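Local atomic coordinates of alpha-fucosidase (Bifidobacterium bifidum, PDB entry 2EAB), a protein that probably cleaves alpha-1,2-linked L-fucose from glycans as a glycoside hydrolase of family 95, this chain being its catalytic part. Residues G648-W653 with D701-S706; N675-M680 with R708-K713. One frame throughout, in Å; residues are numbered along the deposited sequence.

Contact 1: G648-W653 with D701-S706; sequences GQIKEW and DAAKTS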
loop_
_atom_site.group_PDB
_atom_site.type_symbol
_atom_site.label_atom_id
_atom_site.label_comp_id
_atom_site.label_asym_id
_atom_site.label_seq_id
_atom_site.Cartn_x
_atom_site.Cartn_y
_atom_site.Cartn_z
ATOM N N GLY A 648 -17.852 6.740 -27.090
ATOM C CA GLY A 648 -16.678 7.559 -26.773
ATOM C C GLY A 648 -15.950 7.110 -25.513
ATOM O O GLY A 648 -15.207 7.888 -24.914
ATOM N N GLN A 649 -16.168 5.853 -25.128
ATOM C CA GLN A 649 -15.627 5.276 -23.900
ATOM C C GLN A 649 -14.386 4.431 -24.179
ATOM O O GLN A 649 -14.197 3.948 -25.290
ATOM C CB GLN A 649 -16.708 4.411 -23.231
ATOM C CG GLN A 649 -16.827 2.944 -23.738
ATOM C CD GLN A 649 -17.476 2.772 -25.116
ATOM O OE1 GLN A 649 -17.690 3.732 -25.862
ATOM N NE2 GLN A 649 -17.789 1.527 -25.452
ATOM N N ILE A 650 -13.546 4.241 -23.161
ATOM C CA ILE A 650 -12.512 3.208 -23.223
ATOM C C ILE A 650 -13.213 1.853 -23.137
ATOM O O ILE A 650 -13.919 1.585 -22.161
ATOM C CB ILE A 650 -11.507 3.326 -22.048
ATOM C CG1 ILE A 650 -10.824 4.702 -22.021
ATOM C CG2 ILE A 650 -10.490 2.184 -22.085
ATOM C CD1 ILE A 650 -9.822 4.960 -23.140
ATOM N N LYS A 651 -13.040 1.011 -24.150
ATOM C CA LYS A 651 -13.648 -0.322 -24.113
ATOM C C LYS A 651 -13.069 -1.144 -22.968
ATOM O O LYS A 651 -11.861 -1.106 -22.713
ATOM C CB LYS A 651 -13.423 -1.070 -25.422
ATOM C CG LYS A 651 -14.163 -0.505 -26.617
ATOM C CD LYS A 651 -13.967 -1.379 -27.840
ATOM C CE LYS A 651 -14.518 -0.701 -29.084
ATOM N NZ LYS A 651 -14.447 -1.584 -30.274
ATOM N N GLU A 652 -13.935 -1.892 -22.289
ATOM C CA GLU A 652 -13.510 -2.806 -21.235
ATOM C C GLU A 652 -13.222 -4.200 -21.815
ATOM O O GLU A 652 -12.340 -4.912 -21.316
ATOM C CB GLU A 652 -14.550 -2.833 -20.104
ATOM C CG GLU A 652 -14.176 -3.747 -18.934
ATOM C CD GLU A 652 -14.916 -3.450 -17.635
ATOM O OE1 GLU A 652 -15.808 -2.574 -17.606
ATOM O OE2 GLU A 652 -14.600 -4.120 -16.628
ATOM N N TRP A 653 -13.945 -4.557 -22.879
ATOM C CA TRP A 653 -13.727 -5.804 -23.615
ATOM C C TRP A 653 -13.562 -5.503 -25.091
ATOM O O TRP A 653 -14.147 -4.548 -25.604
ATOM C CB TRP A 653 -14.904 -6.763 -23.437
ATOM C CG TRP A 653 -15.153 -7.130 -22.016
ATOM C CD1 TRP A 653 -14.563 -8.144 -21.310
ATOM C CD2 TRP A 653 -16.045 -6.476 -21.114
ATOM N NE1 TRP A 653 -15.041 -8.160 -20.021
ATOM C CE2 TRP A 653 -15.956 -7.149 -19.875
ATOM C CE3 TRP A 653 -16.924 -5.388 -21.233
ATOM C CZ2 TRP A 653 -16.706 -6.765 -18.762
ATOM C CZ3 TRP A 653 -17.669 -5.011 -20.130
ATOM C CH2 TRP A 653 -17.556 -5.698 -18.910
ATOM N N ASP A 701 -9.889 11.950 -23.294
ATOM C CA ASP A 701 -11.309 12.287 -23.421
ATOM C C ASP A 701 -12.175 11.047 -23.217
ATOM O O ASP A 701 -13.216 11.107 -22.559
ATOM C CB ASP A 701 -11.616 12.907 -24.789
ATOM C CG ASP A 701 -11.085 14.326 -24.933
ATOM O OD1 ASP A 701 -10.641 14.927 -23.932
ATOM O OD2 ASP A 701 -11.119 14.842 -26.070
ATOM N N ALA A 702 -11.731 9.930 -23.782
ATOM C CA ALA A 702 -12.438 8.660 -23.642
ATOM C C ALA A 702 -12.403 8.143 -22.201
ATOM O O ALA A 702 -13.404 7.615 -21.697
ATOM C CB ALA A 702 -11.872 7.633 -24.599
ATOM N N ALA A 703 -11.258 8.305 -21.539
ATOM C CA ALA A 703 -11.127 7.894 -20.146
ATOM C C ALA A 703 -12.021 8.733 -19.240
ATOM O O ALA A 703 -12.655 8.203 -18.324
ATOM C CB ALA A 703 -9.675 7.954 -19.699
ATOM N N LYS A 704 -12.083 10.035 -19.509
ATOM C CA LYS A 704 -12.978 10.917 -18.764
ATOM C C LYS A 704 -14.443 10.497 -18.947
ATOM O O LYS A 704 -15.214 10.501 -17.988
ATOM C CB LYS A 704 -12.771 12.376 -19.179
ATOM C CG LYS A 704 -11.466 13.012 -18.702
ATOM C CD LYS A 704 -11.372 14.432 -19.260
ATOM C CE LYS A 704 -10.059 15.125 -18.953
ATOM N NZ LYS A 704 -10.022 16.478 -19.586
ATOM N N THR A 705 -14.810 10.123 -20.170
ATOM C CA THR A 705 -16.158 9.623 -20.452
ATOM C C THR A 705 -16.436 8.346 -19.657
ATOM O O THR A 705 -17.477 8.223 -19.011
ATOM C CB THR A 705 -16.348 9.402 -21.956
ATOM O OG1 THR A 705 -16.279 10.673 -22.612
ATOM C CG2 THR A 705 -17.697 8.758 -22.267
ATOM N N SER A 706 -15.483 7.414 -19.681
ATOM C CA SER A 706 -15.595 6.185 -18.894
ATOM C C SER A 706 -15.760 6.471 -17.405
ATOM O O SER A 706 -16.612 5.866 -16.745
ATOM C CB SER A 706 -14.379 5.290 -19.120
ATOM O OG SER A 706 -14.406 4.722 -20.414
HETATM O O HOH W 1 -16.572 10.747 -25.311
HETATM O O HOH W 2 -16.026 2.622 -19.819
#
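No ring takes part where Gly648 meets Ala702 and Thr705; the flat groups are the Gly648 peptide carbonyl, which is turned onto the helix, and the Gln649 amide, which is turned off it. NE2 of that amide hydrogen-bonds Glu656 OE1 and Gly657 O, and its OE1 accepts from Ser647 N. This is loop-on-helix packing in the family 95 catalytic domain, whose family clan is that of (alpha/alpha)6 barrels: an extended segment lies against small residues of helix 697-711. Gly648 O receives a CA-H...O contact from Ala702 CA at 3.1 Å (142° at the hydrogen), and Thr705 CB closes in on the same oxygen at 3.5 Å. A water donates to Gly648 O at 3.2 Å and also meets Thr705 OG1. Deeper in, the CG1-CD1 branch of Ile650 lies against the helix: CD1 meets Ala702 CB at 3.7 Å, while CG1 lies 4.2 Å from Ala703 CB. Val644 and Ile642 add to this apolar patch, touching Ala702 and Ile650 respectively. The direct hydrogen bond across the contact comes from Ser706: its CB points to the loop, and chi1 of -71° keeps OG beside the backbone N, where it meets Ile650 N. Ile650 N donates to Ser706 OG at 2.9 Å, in a bent bond of 139° at the hydrogen. Putting an alanine at Ser706 would probably leave the buried Ile650 N-H without its acceptor and release the water that now spans to the loop. That water sits 2.7 Å from Ser706 OG and gives a weak hydrogen bond to Ile650 O.

Contact 2: N675-M680 with R708-K713; sequences NQHRHM and RYRCFK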
loop_
_atom_site.group_PDB
_atom_site.type_symbol
_atom_site.label_atom_id
_atom_site.label_comp_id
_atom_site.label_asym_id
_atom_site.label_seq_id
_atom_site.Cartn_x
_atom_site.Cartn_y
_atom_site.Cartn_z
ATOM N N ASN A 675 -24.388 1.324 -15.421
ATOM C CA ASN A 675 -23.061 1.868 -15.781
ATOM C C ASN A 675 -22.149 2.213 -14.606
ATOM O O ASN A 675 -21.027 2.697 -14.807
ATOM C CB ASN A 675 -23.176 3.085 -16.712
ATOM C CG ASN A 675 -23.941 2.784 -17.981
ATOM O OD1 ASN A 675 -23.666 1.807 -18.678
ATOM N ND2 ASN A 675 -24.905 3.644 -18.299
ATOM N N GLN A 676 -22.615 1.952 -13.387
ATOM C CA GLN A 676 -21.897 2.378 -12.188
ATOM C C GLN A 676 -21.184 1.243 -11.452
ATOM O O GLN A 676 -21.085 1.266 -10.229
ATOM C CB GLN A 676 -22.845 3.093 -11.223
ATOM C CG GLN A 676 -23.374 4.431 -11.705
ATOM C CD GLN A 676 -24.231 5.097 -10.645
ATOM O OE1 GLN A 676 -23.741 5.482 -9.583
ATOM N NE2 GLN A 676 -25.520 5.216 -10.923
ATOM N N HIS A 677 -20.672 0.261 -12.189
ATOM C CA HIS A 677 -19.920 -0.824 -11.559
ATOM C C HIS A 677 -18.771 -0.287 -10.705
ATOM O O HIS A 677 -18.085 0.659 -11.096
ATOM C CB HIS A 677 -19.402 -1.811 -12.602
ATOM C CG HIS A 677 -18.698 -2.993 -12.011
ATOM N ND1 HIS A 677 -19.331 -3.902 -11.190
ATOM C CD2 HIS A 677 -17.410 -3.407 -12.107
ATOM C CE1 HIS A 677 -18.464 -4.822 -10.807
ATOM N NE2 HIS A 677 -17.292 -4.548 -11.351
ATOM N N ARG A 678 -18.570 -0.895 -9.539
ATOM C CA ARG A 678 -17.604 -0.399 -8.559
ATOM C C ARG A 678 -16.150 -0.462 -9.039
ATOM O O ARG A 678 -15.369 0.464 -8.797
ATOM C CB ARG A 678 -17.759 -1.138 -7.230
ATOM C CG ARG A 678 -16.954 -0.536 -6.099
ATOM C CD ARG A 678 -17.404 -1.098 -4.777
ATOM N NE ARG A 678 -16.726 -0.459 -3.656
ATOM C CZ ARG A 678 -16.024 -1.109 -2.735
ATOM N NH1 ARG A 678 -15.908 -2.434 -2.782
ATOM N NH2 ARG A 678 -15.453 -0.432 -1.750
ATOM N N HIS A 679 -15.788 -1.553 -9.706
ATOM C CA HIS A 679 -14.461 -1.681 -10.295
ATOM C C HIS A 679 -14.370 -0.881 -11.589
ATOM O O HIS A 679 -15.369 -0.687 -12.277
ATOM C CB HIS A 679 -14.160 -3.141 -10.617
ATOM C CG HIS A 679 -13.860 -3.989 -9.421
ATOM N ND1 HIS A 679 -14.836 -4.455 -8.567
ATOM C CD2 HIS A 679 -12.689 -4.487 -8.963
ATOM C CE1 HIS A 679 -14.274 -5.184 -7.619
ATOM N NE2 HIS A 679 -12.973 -5.221 -7.836
ATOM N N MET A 680 -13.156 -0.444 -11.912
ATOM C CA MET A 680 -12.846 0.194 -13.191
ATOM C C MET A 680 -11.560 -0.450 -13.700
ATOM O O MET A 680 -10.528 0.213 -13.869
ATOM C CB MET A 680 -12.668 1.708 -13.028
ATOM C CG MET A 680 -13.768 2.387 -12.222
ATOM S SD MET A 680 -13.677 4.185 -12.219
ATOM C CE MET A 680 -12.026 4.444 -11.558
ATOM N N ARG A 708 -16.883 9.246 -15.990
ATOM C CA ARG A 708 -18.160 9.906 -15.722
ATOM C C ARG A 708 -19.290 8.889 -15.582
ATOM O O ARG A 708 -20.081 8.972 -14.640
ATOM C CB ARG A 708 -18.497 10.957 -16.784
ATOM C CG ARG A 708 -17.662 12.232 -16.682
ATOM C CD ARG A 708 -18.252 13.379 -17.501
ATOM N NE ARG A 708 -18.524 13.002 -18.887
ATOM C CZ ARG A 708 -17.647 13.073 -19.885
ATOM N NH1 ARG A 708 -16.412 13.512 -19.672
ATOM N NH2 ARG A 708 -18.010 12.703 -21.108
ATOM N N TYR A 709 -19.358 7.929 -16.501
ATOM C CA TYR A 709 -20.369 6.882 -16.403
ATOM C C TYR A 709 -20.231 6.074 -15.114
ATOM O O TYR A 709 -21.229 5.742 -14.476
ATOM C CB TYR A 709 -20.318 5.948 -17.607
ATOM C CG TYR A 709 -20.996 6.471 -18.852
ATOM C CD1 TYR A 709 -22.386 6.606 -18.914
ATOM C CD2 TYR A 709 -20.253 6.795 -19.984
ATOM C CE1 TYR A 709 -23.015 7.076 -20.069
ATOM C CE2 TYR A 709 -20.870 7.261 -21.142
ATOM C CZ TYR A 709 -22.250 7.400 -21.180
ATOM O OH TYR A 709 -22.867 7.860 -22.323
ATOM N N ARG A 710 -18.997 5.759 -14.727
ATOM C CA ARG A 710 -18.781 4.952 -13.526
ATOM C C ARG A 710 -19.038 5.697 -12.216
ATOM O O ARG A 710 -19.474 5.089 -11.239
ATOM C CB ARG A 710 -17.371 4.368 -13.507
ATOM C CG ARG A 710 -17.309 2.937 -12.984
ATOM C CD ARG A 710 -17.857 1.941 -14.002
ATOM N NE ARG A 710 -17.012 0.750 -14.103
ATOM C CZ ARG A 710 -16.785 0.076 -15.227
ATOM N NH1 ARG A 710 -17.347 0.453 -16.373
ATOM N NH2 ARG A 710 -15.980 -0.981 -15.201
ATOM N N CYS A 711 -18.785 7.006 -12.203
ATOM C CA CYS A 711 -18.685 7.765 -10.950
ATOM C C CYS A 711 -19.880 8.656 -10.625
ATOM O O CYS A 711 -19.976 9.177 -9.512
ATOM C CB CYS A 711 -17.407 8.609 -10.950
ATOM S SG CYS A 711 -15.894 7.637 -10.923
ATOM N N PHE A 712 -20.774 8.829 -11.596
ATOM C CA PHE A 712 -21.934 9.706 -11.456
ATOM C C PHE A 712 -23.248 8.938 -11.567
ATOM O O PHE A 712 -23.358 7.968 -12.324
ATOM C CB PHE A 712 -21.905 10.803 -12.529
ATOM C CG PHE A 712 -20.887 11.884 -12.280
ATOM C CD1 PHE A 712 -21.276 13.105 -11.738
ATOM C CD2 PHE A 712 -19.543 11.693 -12.595
ATOM C CE1 PHE A 712 -20.343 14.115 -11.506
ATOM C CE2 PHE A 712 -18.603 12.698 -12.369
ATOM C CZ PHE A 712 -19.005 13.913 -11.820
ATOM N N LYS A 713 -24.237 9.373 -10.793
ATOM C CA LYS A 713 -25.621 8.959 -10.992
ATOM C C LYS A 713 -26.331 10.227 -11.434
ATOM O O LYS A 713 -26.509 11.153 -10.640
ATOM C CB LYS A 713 -26.224 8.405 -9.699
ATOM C CG LYS A 713 -27.648 7.867 -9.849
ATOM C CD LYS A 713 -28.227 7.389 -8.523
ATOM C CE LYS A 713 -27.819 5.958 -8.199
ATOM N NZ LYS A 713 -28.484 5.462 -6.961
HETATM O O HOH W 3 -19.683 2.071 -17.054
HETATM O O HOH W 4 -20.695 5.347 -8.831
#
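The backbone of 675-680 passes the C-terminal end of helix 697-711, bringing Gln676 CA within 4.3 Å of Arg710 CA before Phe712 leaves the helix for strand 712-713, half of a short antiparallel pair with 716-717. In this loop-to-helix-end contact of the family 95 catalytic domain, Arg710 carries most of the weight. Its chain bends at chi2 (74°) and again at chi3, laying the guanidinium side-on to one carbonyl: NE reaches His679 O at 2.8 Å, in the carbonyl plane, and NH2 reaches the same oxygen at 3.0 Å, tilted from that plane. Both bonds lie in the guanidinium plane. His677 CB covers one face, 3.8 Å from Arg710 NE. The two bonds to His679 O, with a water on NH1, should fix the rotation of the group. Met680 runs antiparallel alongside the arginine chain, its CG 3.7 Å from Arg710 CG. The straight side chain of Gln676 lies across that of Lys713, nearly perpendicular, with Gln676 NE2 3.5 Å from Lys713 CB. Two waters complete the join: one accepts from Arg710 NH1 and donates to Asn675 O, and the other donates both to Gln676 OE1 and, at 2.7 Å, to Arg710 O.

Overall arrangement
Following the chain from the N terminus, helix 632-639 gives way to a long loop region that supplies first 648-653 and then 675-680, before helix 697-711 returns to meet both. Contact 1 closes the span from 648 to 706 on the middle of that helix; contact 2 closes the span from 675 to 713 at its C-terminal end and the strand that follows. The segments alternate, so the two closures cross. Their centres lie 11 Å apart, and a salt bridge from Glu652 OE1 to Arg710 NH2 (2.9 Å) joins them directly. One helix thus ties together two separate parts of the loop region within the catalytic domain, away from the calcium site.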